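Local coordinates for CCHC-type domain-containing protein (PDB 7C45) that binds single-stranded RNA and probably acts as a 3'-5' exoribonuclease of the RNase D type that trims guide RNAs, at residues Ser3-Ser8 / Ser199-Gly204; Gly34-Ala39 / Asp93-Lys98; Gly120-Gln125 / Val213-Leu218. One frame throughout, in Å; residues are numbered along the deposited sequence.

Contact 1: residues Ser3-Ser8 / Ser199-Gly204; sequences SATSSS and SNYLVG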
loop_
_atom_site.group_PDB
_atom_site.type_symbol
_atom_site.label_atom_id
_atom_site.label_comp_id
_atom_site.label_asym_id
_atom_site.label_seq_id
_atom_site.Cartn_x
_atom_site.Cartn_y
_atom_site.Cartn_z
ATOM N N SER A 3 1.573 18.501 -11.227
ATOM C CA SER A 3 1.996 17.148 -11.583
ATOM C C SER A 3 2.122 16.271 -10.342
ATOM O O SER A 3 2.154 16.769 -9.211
ATOM C CB SER A 3 3.332 17.175 -12.319
ATOM O OG SER A 3 4.383 17.500 -11.424
ATOM N N ALA A 4 2.206 14.957 -10.563
ATOM C CA ALA A 4 2.352 14.033 -9.446
ATOM C C ALA A 4 3.682 14.230 -8.730
ATOM O O ALA A 4 3.778 13.978 -7.526
ATOM C CB ALA A 4 2.206 12.590 -9.940
ATOM N N THR A 5 4.705 14.705 -9.445
ATOM C CA THR A 5 6.029 14.854 -8.851
ATOM C C THR A 5 6.083 16.031 -7.892
ATOM O O THR A 5 6.642 15.921 -6.794
ATOM C CB THR A 5 7.077 15.029 -9.947
ATOM O OG1 THR A 5 7.124 13.846 -10.759
ATOM C CG2 THR A 5 8.446 15.293 -9.329
ATOM N N SER A 6 5.524 17.174 -8.299
ATOM C CA SER A 6 5.477 18.336 -7.418
ATOM C C SER A 6 4.502 18.112 -6.268
ATOM O O SER A 6 4.785 18.486 -5.123
ATOM C CB SER A 6 5.097 19.578 -8.227
ATOM O OG SER A 6 5.895 19.688 -9.408
ATOM N N SER A 7 3.347 17.501 -6.554
ATOM C CA SER A 7 2.398 17.142 -5.503
ATOM C C SER A 7 3.019 16.213 -4.468
ATOM O O SER A 7 2.598 16.204 -3.305
ATOM C CB SER A 7 1.168 16.465 -6.104
ATOM O OG SER A 7 0.417 17.353 -6.895
ATOM N N SER A 8 3.999 15.409 -4.870
ATOM C CA SER A 8 4.610 14.482 -3.927
ATOM C C SER A 8 5.388 15.224 -2.845
ATOM O O SER A 8 5.395 14.813 -1.683
ATOM C CB SER A 8 5.516 13.506 -4.676
ATOM O OG SER A 8 4.801 12.877 -5.730
ATOM N N SER A 199 -1.073 7.260 -5.339
ATOM C CA SER A 199 -2.353 7.323 -6.035
ATOM C C SER A 199 -2.337 8.389 -7.115
ATOM O O SER A 199 -3.020 8.244 -8.127
ATOM C CB SER A 199 -3.499 7.588 -5.062
ATOM O OG SER A 199 -3.412 8.904 -4.538
ATOM N N ASN A 200 -1.535 9.440 -6.932
ATOM C CA ASN A 200 -1.448 10.488 -7.948
ATOM C C ASN A 200 -0.810 9.969 -9.221
ATOM O O ASN A 200 -1.099 10.469 -10.314
ATOM C CB ASN A 200 -0.647 11.679 -7.421
ATOM C CG ASN A 200 -1.431 12.522 -6.431
ATOM O OD1 ASN A 200 -2.667 12.513 -6.428
ATOM N ND2 ASN A 200 -0.715 13.262 -5.593
ATOM N N TYR A 201 0.067 8.983 -9.103
ATOM C CA TYR A 201 0.715 8.435 -10.274
ATOM C C TYR A 201 -0.106 7.340 -10.929
ATOM O O TYR A 201 -0.055 7.188 -12.149
ATOM C CB TYR A 201 2.081 7.866 -9.900
ATOM C CG TYR A 201 3.119 8.895 -9.534
ATOM C CD1 TYR A 201 3.214 9.392 -8.233
ATOM C CD2 TYR A 201 4.010 9.363 -10.479
ATOM C CE1 TYR A 201 4.165 10.315 -7.899
ATOM C CE2 TYR A 201 4.959 10.287 -10.153
ATOM C CZ TYR A 201 5.043 10.752 -8.868
ATOM O OH TYR A 201 6.002 11.669 -8.558
ATOM N N LEU A 202 -0.852 6.566 -10.138
ATOM C CA LEU A 202 -1.491 5.355 -10.628
ATOM C C LEU A 202 -2.951 5.548 -10.990
ATOM O O LEU A 202 -3.452 4.848 -11.872
ATOM C CB LEU A 202 -1.363 4.243 -9.578
ATOM C CG LEU A 202 0.059 3.701 -9.367
ATOM C CD1 LEU A 202 0.172 2.754 -8.153
ATOM C CD2 LEU A 202 0.572 3.009 -10.639
ATOM N N VAL A 203 -3.638 6.482 -10.339
ATOM C CA VAL A 203 -5.075 6.666 -10.476
ATOM C C VAL A 203 -5.327 7.870 -11.366
ATOM O O VAL A 203 -4.698 8.924 -11.194
ATOM C CB VAL A 203 -5.736 6.848 -9.098
ATOM C CG1 VAL A 203 -7.245 6.883 -9.220
ATOM C CG2 VAL A 203 -5.300 5.747 -8.180
ATOM N N GLY A 204 -6.243 7.717 -12.319
ATOM C CA GLY A 204 -6.559 8.803 -13.222
ATOM C C GLY A 204 -5.417 9.211 -14.116
ATOM O O GLY A 204 -5.426 10.319 -14.652
HETATM O O HOH W 1 2.011 12.580 -5.877
#
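The methyl group of A4 sits squarely over one face of the Y201 ring: its CB lies 3.4 Å from the ring centroid and only 6° off the ring normal, a close CH-pi contact. Alanine suits this place because its one methyl fits over the ring face without a longer chain in the way. The same CB also touches N200 CB, at 3.9 Å. With Y201 CG anti to the carbonyl carbon (chi1 -70°), the ring reaches out from the last turn of helix 182-202 and slides its hydroxyl in among the backbone and hydroxyls of the first turn opposite. There T5 OG1 and Y201 OH share a weak hydrogen bond, 3.3 Å, while S8 OG lies at the ring edge, close to its plane. This is helix-to-helix packing that brings the N-terminal helix of the chain against the end of a helix in the 3'-5' exonuclease fold; V151 and A152 of helix 144-152 also touch Y201. On the N200 side the fit is looser and wet. N200 ND2 comes no nearer to S7 CB than 3.8 Å, and a water joins the helices instead, accepting from N200 ND2 at 2.8 Å and donating to A4 O at 2.8 Å. An amide suits such a border, since it can use water as its partner.

Contact 2: residues Gly34-Ala39 / Asp93-Lys98; sequences GARSIA and DREIRK
With I38 CG1 anti to the carbonyl carbon (chi1 -55°) and I96 CG2 anti to its own backbone N, the two isoleucines meet at an oblique angle, I38 CD1 against I96 CG2 at 3.7 Å. Beta-branched residues suit the extended backbone here: I38 is on the face shared with K98, buried against A62 and S64, and I96 covers it from the turn before strand 97-100. R36 instead bends at chi2 and chi3, which lays one guanidinium face over E95 O; its salt bridge to E95 OE1 is long, 3.9 Å from NH1. The backbones join as parallel strands: R97 N donates to R36 O at 3.0 Å, and I38 N to R97 O at 2.8 Å. On the face of S37 and R97, a water lies 2.7 Å from S37 OG and accepts from R97 NH1, while R97 NH2 forms a salt bridge with E216. K98 NZ donates to I96 O at 2.6 Å, and also to L90 O and E119 O. In the central sheet of the RNase H-like exonuclease fold, strand 37-44, which runs on to the calcium ligands D41 and E43, lies between 57-64 and 97-100, and A39 packs on helix 182-202.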
loop_
_atom_site.group_PDB
_atom_site.type_symbol
_atom_site.label_atom_id
_atom_site.label_comp_id
_atom_site.label_asym_id
_atom_site.label_seq_id
_atom_site.Cartn_x
_atom_site.Cartn_y
_atom_site.Cartn_z
ATOM N N GLY A 34 -15.051 14.988 4.447
ATOM C CA GLY A 34 -14.976 15.760 3.220
ATOM C C GLY A 34 -13.990 15.249 2.187
ATOM O O GLY A 34 -13.724 15.941 1.204
ATOM N N ALA A 35 -13.422 14.064 2.377
ATOM C CA ALA A 35 -12.441 13.562 1.425
ATOM C C ALA A 35 -13.106 12.839 0.259
ATOM O O ALA A 35 -14.227 12.330 0.349
ATOM C CB ALA A 35 -11.466 12.596 2.101
ATOM N N ARG A 36 -12.370 12.789 -0.846
ATOM C CA ARG A 36 -12.672 11.894 -1.950
ATOM C C ARG A 36 -11.837 10.623 -1.916
ATOM O O ARG A 36 -12.300 9.580 -2.389
ATOM C CB ARG A 36 -12.433 12.604 -3.292
ATOM C CG ARG A 36 -13.230 13.891 -3.484
ATOM C CD ARG A 36 -14.726 13.640 -3.321
ATOM N NE ARG A 36 -15.134 12.480 -4.088
ATOM C CZ ARG A 36 -16.214 11.754 -3.826
ATOM N NH1 ARG A 36 -16.503 10.705 -4.595
ATOM N NH2 ARG A 36 -17.001 12.061 -2.797
ATOM N N SER A 37 -10.608 10.703 -1.399
ATOM C CA SER A 37 -9.736 9.548 -1.231
ATOM C C SER A 37 -9.062 9.608 0.134
ATOM O O SER A 37 -8.608 10.673 0.558
ATOM C CB SER A 37 -8.668 9.482 -2.330
ATOM O OG SER A 37 -9.279 9.365 -3.590
ATOM N N ILE A 38 -8.998 8.462 0.817
ATOM C CA ILE A 38 -8.352 8.355 2.123
ATOM C C ILE A 38 -7.378 7.189 2.075
ATOM O O ILE A 38 -7.802 6.045 1.912
ATOM C CB ILE A 38 -9.359 8.127 3.263
ATOM C CG1 ILE A 38 -10.444 9.200 3.278
ATOM C CG2 ILE A 38 -8.627 8.038 4.604
ATOM C CD1 ILE A 38 -11.518 8.874 4.228
ATOM N N ALA A 39 -6.086 7.480 2.206
ATOM C CA ALA A 39 -5.074 6.444 2.353
ATOM C C ALA A 39 -5.129 5.891 3.772
ATOM O O ALA A 39 -5.120 6.668 4.730
ATOM C CB ALA A 39 -3.690 7.011 2.070
ATOM N N ASP A 93 -18.683 3.896 3.221
ATOM C CA ASP A 93 -19.216 4.768 2.177
ATOM C C ASP A 93 -18.499 4.513 0.855
ATOM O O ASP A 93 -17.358 4.942 0.662
ATOM C CB ASP A 93 -19.049 6.225 2.606
ATOM C CG ASP A 93 -19.726 7.207 1.677
ATOM O OD1 ASP A 93 -20.162 6.853 0.572
ATOM O OD2 ASP A 93 -19.806 8.384 2.080
ATOM N N ARG A 94 -19.187 3.877 -0.089
ATOM C CA ARG A 94 -18.549 3.554 -1.358
ATOM C C ARG A 94 -18.124 4.797 -2.144
ATOM O O ARG A 94 -17.276 4.686 -3.031
ATOM C CB ARG A 94 -19.485 2.666 -2.181
ATOM C CG ARG A 94 -20.674 3.370 -2.759
ATOM N N GLU A 95 -18.640 5.978 -1.805
ATOM C CA GLU A 95 -18.315 7.201 -2.530
ATOM C C GLU A 95 -16.988 7.825 -2.116
ATOM O O GLU A 95 -16.517 8.747 -2.794
ATOM C CB GLU A 95 -19.441 8.232 -2.360
ATOM C CG GLU A 95 -20.674 7.923 -3.177
ATOM C CD GLU A 95 -20.337 7.610 -4.622
ATOM O OE1 GLU A 95 -19.655 8.431 -5.270
ATOM O OE2 GLU A 95 -20.738 6.531 -5.106
ATOM N N ILE A 96 -16.383 7.365 -1.024
ATOM C CA ILE A 96 -15.055 7.782 -0.613
ATOM C C ILE A 96 -14.109 6.610 -0.859
ATOM O O ILE A 96 -14.272 5.540 -0.259
ATOM C CB ILE A 96 -15.038 8.208 0.861
ATOM C CG1 ILE A 96 -16.120 9.255 1.120
ATOM C CG2 ILE A 96 -13.669 8.699 1.270
ATOM C CD1 ILE A 96 -16.190 9.651 2.532
ATOM N N ARG A 97 -13.120 6.810 -1.725
ATOM C CA ARG A 97 -12.180 5.747 -2.051
ATOM C C ARG A 97 -11.193 5.573 -0.904
ATOM O O ARG A 97 -10.575 6.536 -0.453
ATOM C CB ARG A 97 -11.445 6.067 -3.356
ATOM C CG ARG A 97 -10.358 5.097 -3.735
ATOM C CD ARG A 97 -9.751 5.462 -5.079
ATOM N NE ARG A 97 -10.714 5.299 -6.157
ATOM C CZ ARG A 97 -10.766 6.090 -7.219
ATOM N NH1 ARG A 97 -9.910 7.106 -7.331
ATOM N NH2 ARG A 97 -11.677 5.872 -8.155
ATOM N N LYS A 98 -11.072 4.352 -0.404
ATOM C CA LYS A 98 -10.073 4.040 0.600
ATOM C C LYS A 98 -8.897 3.377 -0.119
ATOM O O LYS A 98 -9.081 2.379 -0.820
ATOM C CB LYS A 98 -10.666 3.145 1.688
ATOM C CG LYS A 98 -11.345 3.935 2.865
ATOM C CD LYS A 98 -12.625 4.659 2.445
ATOM C CE LYS A 98 -13.781 3.675 2.335
ATOM N NZ LYS A 98 -15.064 4.164 1.804
HETATM O O HOH W 2 -7.706 8.076 -5.320
#

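Contact 3: residues Gly120-Gln125 / Val213-Leu218; sequences GVLDLQ and VAVERL. With nucleotides of chain B.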
loop_
_atom_site.group_PDB
_atom_site.type_symbol
_atom_site.label_atom_id
_atom_site.label_comp_id
_atom_site.label_asym_id
_atom_site.label_seq_id
_atom_site.Cartn_x
_atom_site.Cartn_y
_atom_site.Cartn_z
ATOM N N GLY A 120 -15.543 0.650 -1.352
ATOM C CA GLY A 120 -14.857 1.619 -2.186
ATOM C C GLY A 120 -13.361 1.573 -1.966
ATOM O O GLY A 120 -12.738 2.585 -1.665
ATOM N N VAL A 121 -12.763 0.398 -2.084
ATOM C CA VAL A 121 -11.373 0.185 -1.697
ATOM C C VAL A 121 -10.536 0.031 -2.963
ATOM O O VAL A 121 -10.987 -0.556 -3.948
ATOM C CB VAL A 121 -11.226 -1.054 -0.784
ATOM C CG1 VAL A 121 -9.760 -1.318 -0.438
ATOM C CG2 VAL A 121 -11.987 -0.886 0.533
ATOM N N LEU A 122 -9.324 0.567 -2.939
ATOM C CA LEU A 122 -8.376 0.401 -4.036
ATOM C C LEU A 122 -7.026 0.067 -3.434
ATOM O O LEU A 122 -6.487 0.860 -2.661
ATOM C CB LEU A 122 -8.281 1.672 -4.881
ATOM C CG LEU A 122 -7.312 1.593 -6.058
ATOM C CD1 LEU A 122 -7.811 0.551 -7.016
ATOM C CD2 LEU A 122 -7.302 2.960 -6.759
ATOM N N ASP A 123 -6.478 -1.096 -3.793
ATOM C CA ASP A 123 -5.222 -1.580 -3.233
ATOM C C ASP A 123 -4.116 -1.254 -4.228
ATOM O O ASP A 123 -4.064 -1.821 -5.324
ATOM C CB ASP A 123 -5.316 -3.077 -2.949
ATOM C CG ASP A 123 -4.072 -3.639 -2.287
ATOM O OD1 ASP A 123 -2.970 -3.111 -2.452
ATOM O OD2 ASP A 123 -4.223 -4.660 -1.582
ATOM N N LEU A 124 -3.249 -0.316 -3.865
ATOM C CA LEU A 124 -2.264 0.155 -4.837
ATOM C C LEU A 124 -1.167 -0.877 -5.081
ATOM O O LEU A 124 -0.548 -0.884 -6.157
ATOM C CB LEU A 124 -1.665 1.477 -4.375
ATOM C CG LEU A 124 -2.634 2.660 -4.351
ATOM C CD1 LEU A 124 -1.852 3.937 -4.029
ATOM C CD2 LEU A 124 -3.435 2.806 -5.662
ATOM N N GLN A 125 -0.890 -1.745 -4.108
ATOM C CA GLN A 125 0.037 -2.840 -4.388
ATOM C C GLN A 125 -0.519 -3.737 -5.475
ATOM O O GLN A 125 0.193 -4.103 -6.420
ATOM C CB GLN A 125 0.301 -3.664 -3.128
ATOM C CG GLN A 125 1.399 -4.702 -3.303
ATOM C CD GLN A 125 1.498 -5.654 -2.121
ATOM O OE1 GLN A 125 0.533 -6.311 -1.770
ATOM N NE2 GLN A 125 2.666 -5.698 -1.488
ATOM N N VAL A 213 -11.007 1.023 -12.626
ATOM C CA VAL A 213 -12.230 0.302 -12.283
ATOM C C VAL A 213 -11.950 -1.196 -12.153
ATOM O O VAL A 213 -12.467 -1.871 -11.250
ATOM C CB VAL A 213 -13.313 0.574 -13.339
ATOM C CG1 VAL A 213 -14.445 -0.371 -13.145
ATOM C CG2 VAL A 213 -13.815 1.995 -13.245
ATOM N N ALA A 214 -11.118 -1.731 -13.054
ATOM C CA ALA A 214 -10.751 -3.138 -12.973
ATOM C C ALA A 214 -10.059 -3.442 -11.655
ATOM O O ALA A 214 -10.354 -4.453 -11.009
ATOM C CB ALA A 214 -9.833 -3.520 -14.127
ATOM N N VAL A 215 -9.140 -2.578 -11.239
ATOM C CA VAL A 215 -8.420 -2.825 -9.998
ATOM C C VAL A 215 -9.338 -2.614 -8.796
ATOM O O VAL A 215 -9.194 -3.284 -7.765
ATOM C CB VAL A 215 -7.169 -1.945 -9.916
ATOM C CG1 VAL A 215 -6.371 -2.279 -8.672
ATOM C CG2 VAL A 215 -6.297 -2.148 -11.154
ATOM N N GLU A 216 -10.302 -1.706 -8.912
ATOM C CA GLU A 216 -11.270 -1.545 -7.829
ATOM C C GLU A 216 -12.058 -2.829 -7.632
ATOM O O GLU A 216 -12.282 -3.264 -6.496
ATOM C CB GLU A 216 -12.222 -0.376 -8.125
ATOM C CG GLU A 216 -11.650 1.009 -7.867
ATOM C CD GLU A 216 -12.649 2.128 -8.205
ATOM O OE1 GLU A 216 -13.482 1.930 -9.091
ATOM O OE2 GLU A 216 -12.615 3.175 -7.543
ATOM N N ARG A 217 -12.486 -3.450 -8.738
ATOM C CA ARG A 217 -13.244 -4.694 -8.653
ATOM C C ARG A 217 -12.376 -5.817 -8.098
ATOM O O ARG A 217 -12.827 -6.613 -7.260
ATOM C CB ARG A 217 -13.810 -5.062 -10.029
ATOM C CG ARG A 217 -14.872 -4.085 -10.535
ATOM C CD ARG A 217 -16.045 -4.003 -9.578
ATOM N NE ARG A 217 -15.847 -2.979 -8.552
ATOM C CZ ARG A 217 -16.275 -3.066 -7.293
ATOM N NH1 ARG A 217 -16.036 -2.071 -6.446
ATOM N NH2 ARG A 217 -16.931 -4.141 -6.872
ATOM N N LEU A 218 -11.121 -5.865 -8.523
ATOM C CA LEU A 218 -10.222 -6.885 -8.002
ATOM C C LEU A 218 -9.974 -6.668 -6.516
ATOM O O LEU A 218 -10.014 -7.617 -5.719
ATOM C CB LEU A 218 -8.919 -6.871 -8.796
ATOM C CG LEU A 218 -7.770 -7.766 -8.327
ATOM C CD1 LEU A 218 -8.189 -9.249 -8.214
ATOM C CD2 LEU A 218 -6.594 -7.624 -9.286
ATOM P P U B 8 8.722 -9.052 0.361
ATOM O OP1 U B 8 9.015 -10.347 1.014
ATOM O OP2 U B 8 9.204 -8.847 -1.028
ATOM O "O5'" U B 8 7.161 -8.838 0.496
ATOM C "C5'" U B 8 6.430 -8.138 -0.490
ATOM C "C4'" U B 8 4.995 -8.005 -0.079
ATOM O "O4'" U B 8 4.417 -9.319 0.100
ATOM C "C3'" U B 8 4.729 -7.301 1.240
ATOM O "O3'" U B 8 4.758 -5.896 1.099
ATOM C "C2'" U B 8 3.361 -7.842 1.627
ATOM O "O2'" U B 8 2.333 -7.202 0.874
ATOM C "C1'" U B 8 3.467 -9.286 1.135
ATOM N N1 U B 8 3.936 -10.227 2.181
ATOM C C2 U B 8 3.007 -10.691 3.075
ATOM O O2 U B 8 1.853 -10.314 3.059
ATOM N N3 U B 8 3.500 -11.586 4.003
ATOM C C4 U B 8 4.806 -12.046 4.054
ATOM O O4 U B 8 5.139 -12.858 4.921
ATOM C C5 U B 8 5.693 -11.527 3.062
ATOM C C6 U B 8 5.232 -10.652 2.168
HETATM O O HOH W 3 -13.783 -1.441 -4.537
#
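L122 reaches V215 and E216 through one methyl branch. Its CB leaves the buried strand 121-123 beside the helix rather than straight at it, and CG stands anti to the backbone N (chi1 -180°), which sets the CD1 branch against V215 and E216. CD1 comes 3.6 Å from V215 CG1, 3.9 Å from E216 N and 4.0 Å from E216 CG. Leucine suits this place because its two methyls fill different sides, CD1 on V215 and E216, CD2 on V203 and R97, while the short, branched V215 leaves room for the strand to pass close above helix 212-226, their axes 7.0 Å apart and crossing at 100°. Of its side chain, E216 brings CG to the leucine; its carboxylate makes a salt bridge with R97. No direct hydrogen bond joins the segments, but a water donates to V121 O and to E216 O, at 3.0 and 3.1 Å. Where the strand ends, D123 is the N-cap of helix 124-136, its OD1 taking a weak bond from Q125 N as well as one from V126 N, while OD2 accepts from C103 N. Q125 extends away as an RNA contact of this complex, its NE2 donating to O2' of U8 of chain B at 2.8 Å. An edge strand backed by a helix fits the alpha/beta sheet of the RNase H-like 3'-5' exonuclease fold.

Contacts 2 and 3 share one sheet: their centres are 13 Å apart, and strand 97-100 lies between 37-44 and 121-123, with K98 bonded through its backbone to G120 and L122. Contact 1 lies about 17 Å from the centre of each, yet V203 still packs on R97 and L122, so the residue just after helix 182-202 reaches both. Along the chain, contact 2 falls wholly within the span that contact 1 brackets and closes before contact 3 begins, whereas contacts 1 and 3 alternate. The N-terminal helix 4-12 and helices 182-202 and 212-226 are thus gathered around the sheet that carries the calcium ligands D41 and E43.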